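Local coordinates for protein ECF RNA polymerase sigma factor SigK (PDB 4NQW) that probably directs RNA polymerase to specific promoters as an alternative sigma factor, held inactive by an anti-sigma factor until regulated proteolysis releases it, at residues L77-N82 and L94-T99. Numbering follows the deposited sequence.
Sequences LEVWRN and LAWLLT. With CD (cadmium ion), chain F.
Val-79 and Leu-97 meet where the two helices pack most tightly, methyl against methyl, with CG2 of Val-79 3.4 Å from CD1 of Leu-97. Both residues are buried. The valine presents CG2 because that branch is anti to the carbonyl carbon, beside the backbone N, while CG1, anti to the backbone N (chi1 172°), turns to Trp-96 and lies 4.2 Å from ring atom CZ3. One branched side chain thus serves two partners on successive residues of the facing helix. Leu-97 also touches Ile-75 and Tyr-76 of helix 65-82, and Thr-50 and Val-54 of helix 42-62, so the valine contact belongs to the apolar interior of the all-helical sigma-70 domain 2, the part of these factors that recognises the -10 promoter element and takes part in DNA melting. Within it the segments run at 128° to each other, their axes 11.0 Å apart at closest, a gap closed by Val-79 from one side and by Leu-97 and the indole of Trp-96 from the other. Toward Asn-82 the contact opens to solvent, and a backbone carbonyl replaces methyl groups as the partner. Here the six-membered ring of Trp-96 reaches across to backbone, and the carbonyl O of Asn-82 sits at the ring edge, close to its plane, 3.4 Å from CZ2. Phe-86 makes an edge-to-face contact with the same indole. Farther out, the extended side chain of Glu-78 turns its carboxylate to a cadmium ion, with OE1 at 2.6 Å and OE2 at 2.8 Å from the metal, and a water is a further ligand. OE2 is also hydrogen-bonded to Arg-104 of helix 93-111.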
loop_
_atom_site.group_PDB
_atom_site.type_symbol
_atom_site.label_atom_id
_atom_site.label_comp_id
_atom_site.label_asym_id
_atom_site.label_seq_id
_atom_site.Cartn_x
_atom_site.Cartn_y
_atom_site.Cartn_z
ATOM N N LEU A 77 0.631 -6.037 -14.642
ATOM C CA LEU A 77 1.443 -7.130 -15.191
ATOM C C LEU A 77 1.923 -8.025 -14.046
ATOM O O LEU A 77 1.882 -9.246 -14.162
ATOM C CB LEU A 77 2.629 -6.596 -16.010
ATOM C CG LEU A 77 3.433 -7.553 -16.914
ATOM C CD1 LEU A 77 4.310 -8.519 -16.124
ATOM C CD2 LEU A 77 2.538 -8.323 -17.878
ATOM N N GLU A 78 2.358 -7.423 -12.937
ATOM C CA GLU A 78 2.750 -8.203 -11.755
ATOM C C GLU A 78 1.557 -8.937 -11.140
ATOM O O GLU A 78 1.705 -10.065 -10.675
ATOM C CB GLU A 78 3.437 -7.339 -10.688
ATOM C CG GLU A 78 3.907 -8.157 -9.483
ATOM C CD GLU A 78 4.715 -7.372 -8.466
ATOM O OE1 GLU A 78 5.045 -7.949 -7.409
ATOM O OE2 GLU A 78 5.028 -6.187 -8.706
ATOM N N VAL A 79 0.387 -8.300 -11.132
ATOM C CA VAL A 79 -0.836 -8.961 -10.665
ATOM C C VAL A 79 -1.009 -10.260 -11.441
ATOM O O VAL A 79 -1.116 -11.333 -10.854
ATOM C CB VAL A 79 -2.098 -8.089 -10.862
ATOM C CG1 VAL A 79 -3.364 -8.883 -10.559
ATOM C CG2 VAL A 79 -2.046 -6.853 -9.978
ATOM N N TRP A 80 -1.014 -10.143 -12.765
ATOM C CA TRP A 80 -1.166 -11.288 -13.661
ATOM C C TRP A 80 -0.145 -12.396 -13.406
ATOM O O TRP A 80 -0.505 -13.571 -13.318
ATOM C CB TRP A 80 -1.038 -10.817 -15.109
ATOM C CG TRP A 80 -1.196 -11.901 -16.117
ATOM C CD1 TRP A 80 -0.202 -12.570 -16.770
ATOM C CD2 TRP A 80 -2.427 -12.440 -16.594
ATOM N NE1 TRP A 80 -0.742 -13.495 -17.630
ATOM C CE2 TRP A 80 -2.108 -13.435 -17.541
ATOM C CE3 TRP A 80 -3.773 -12.176 -16.316
ATOM C CZ2 TRP A 80 -3.086 -14.171 -18.206
ATOM C CZ3 TRP A 80 -4.742 -12.903 -16.976
ATOM C CH2 TRP A 80 -4.394 -13.885 -17.915
ATOM N N ARG A 81 1.124 -12.017 -13.288
ATOM C CA ARG A 81 2.206 -12.994 -13.212
ATOM C C ARG A 81 2.314 -13.633 -11.825
ATOM O O ARG A 81 2.476 -14.850 -11.714
ATOM C CB ARG A 81 3.542 -12.357 -13.615
ATOM C CG ARG A 81 4.417 -13.278 -14.448
ATOM C CD ARG A 81 5.663 -12.575 -14.955
ATOM N NE ARG A 81 6.115 -13.108 -16.240
ATOM C CZ ARG A 81 5.690 -12.695 -17.436
ATOM N NH1 ARG A 81 4.784 -11.725 -17.551
ATOM N NH2 ARG A 81 6.177 -13.262 -18.535
ATOM N N ASN A 82 2.212 -12.813 -10.778
ATOM C CA ASN A 82 2.372 -13.277 -9.395
ATOM C C ASN A 82 1.055 -13.538 -8.649
ATOM O O ASN A 82 1.057 -13.655 -7.422
ATOM C CB ASN A 82 3.212 -12.267 -8.599
ATOM C CG ASN A 82 4.636 -12.151 -9.111
ATOM O OD1 ASN A 82 4.978 -12.683 -10.168
ATOM N ND2 ASN A 82 5.477 -11.450 -8.359
ATOM N N LEU A 94 -7.563 -6.673 -2.306
ATOM C CA LEU A 94 -7.430 -5.225 -2.437
ATOM C C LEU A 94 -6.122 -4.747 -1.802
ATOM O O LEU A 94 -5.365 -3.996 -2.416
ATOM C CB LEU A 94 -8.620 -4.513 -1.774
ATOM C CG LEU A 94 -9.288 -3.326 -2.485
ATOM C CD1 LEU A 94 -9.642 -2.246 -1.471
ATOM C CD2 LEU A 94 -8.432 -2.735 -3.592
ATOM N N ALA A 95 -5.871 -5.193 -0.573
ATOM C CA ALA A 95 -4.650 -4.849 0.155
ATOM C C ALA A 95 -3.402 -5.369 -0.554
ATOM O O ALA A 95 -2.385 -4.680 -0.618
ATOM C CB ALA A 95 -4.712 -5.394 1.575
ATOM N N TRP A 96 -3.490 -6.587 -1.079
ATOM C CA TRP A 96 -2.405 -7.202 -1.844
ATOM C C TRP A 96 -2.053 -6.356 -3.071
ATOM O O TRP A 96 -0.878 -6.146 -3.374
ATOM C CB TRP A 96 -2.829 -8.611 -2.265
ATOM C CG TRP A 96 -1.778 -9.443 -2.932
ATOM C CD1 TRP A 96 -0.800 -10.173 -2.321
ATOM C CD2 TRP A 96 -1.633 -9.674 -4.338
ATOM N NE1 TRP A 96 -0.043 -10.828 -3.263
ATOM C CE2 TRP A 96 -0.532 -10.539 -4.509
ATOM C CE3 TRP A 96 -2.317 -9.222 -5.471
ATOM C CZ2 TRP A 96 -0.102 -10.963 -5.766
ATOM C CZ3 TRP A 96 -1.890 -9.646 -6.722
ATOM C CH2 TRP A 96 -0.793 -10.511 -6.858
ATOM N N LEU A 97 -3.081 -5.856 -3.755
ATOM C CA LEU A 97 -2.909 -5.030 -4.953
ATOM C C LEU A 97 -2.377 -3.633 -4.626
ATOM O O LEU A 97 -1.412 -3.176 -5.238
ATOM C CB LEU A 97 -4.239 -4.915 -5.708
ATOM C CG LEU A 97 -4.307 -3.968 -6.911
ATOM C CD1 LEU A 97 -3.442 -4.473 -8.051
ATOM C CD2 LEU A 97 -5.749 -3.806 -7.368
ATOM N N LEU A 98 -3.016 -2.948 -3.680
ATOM C CA LEU A 98 -2.618 -1.574 -3.353
ATOM C C LEU A 98 -1.236 -1.501 -2.706
ATOM O O LEU A 98 -0.506 -0.534 -2.909
ATOM C CB LEU A 98 -3.657 -0.876 -2.464
ATOM C CG LEU A 98 -4.729 -0.049 -3.184
ATOM C CD1 LEU A 98 -4.117 1.052 -4.035
ATOM C CD2 LEU A 98 -5.613 -0.931 -4.038
ATOM N N THR A 99 -0.882 -2.526 -1.937
ATOM C CA THR A 99 0.430 -2.591 -1.298
ATOM C C THR A 99 1.551 -2.719 -2.330
ATOM O O THR A 99 2.580 -2.051 -2.214
ATOM C CB THR A 99 0.507 -3.766 -0.307
ATOM O OG1 THR A 99 -0.523 -3.622 0.679
ATOM C CG2 THR A 99 1.862 -3.811 0.386
HETATM CD CD CD F . 6.759 -6.225 -6.569
HETATM O O HOH W 1 9.123 -7.587 -6.898
#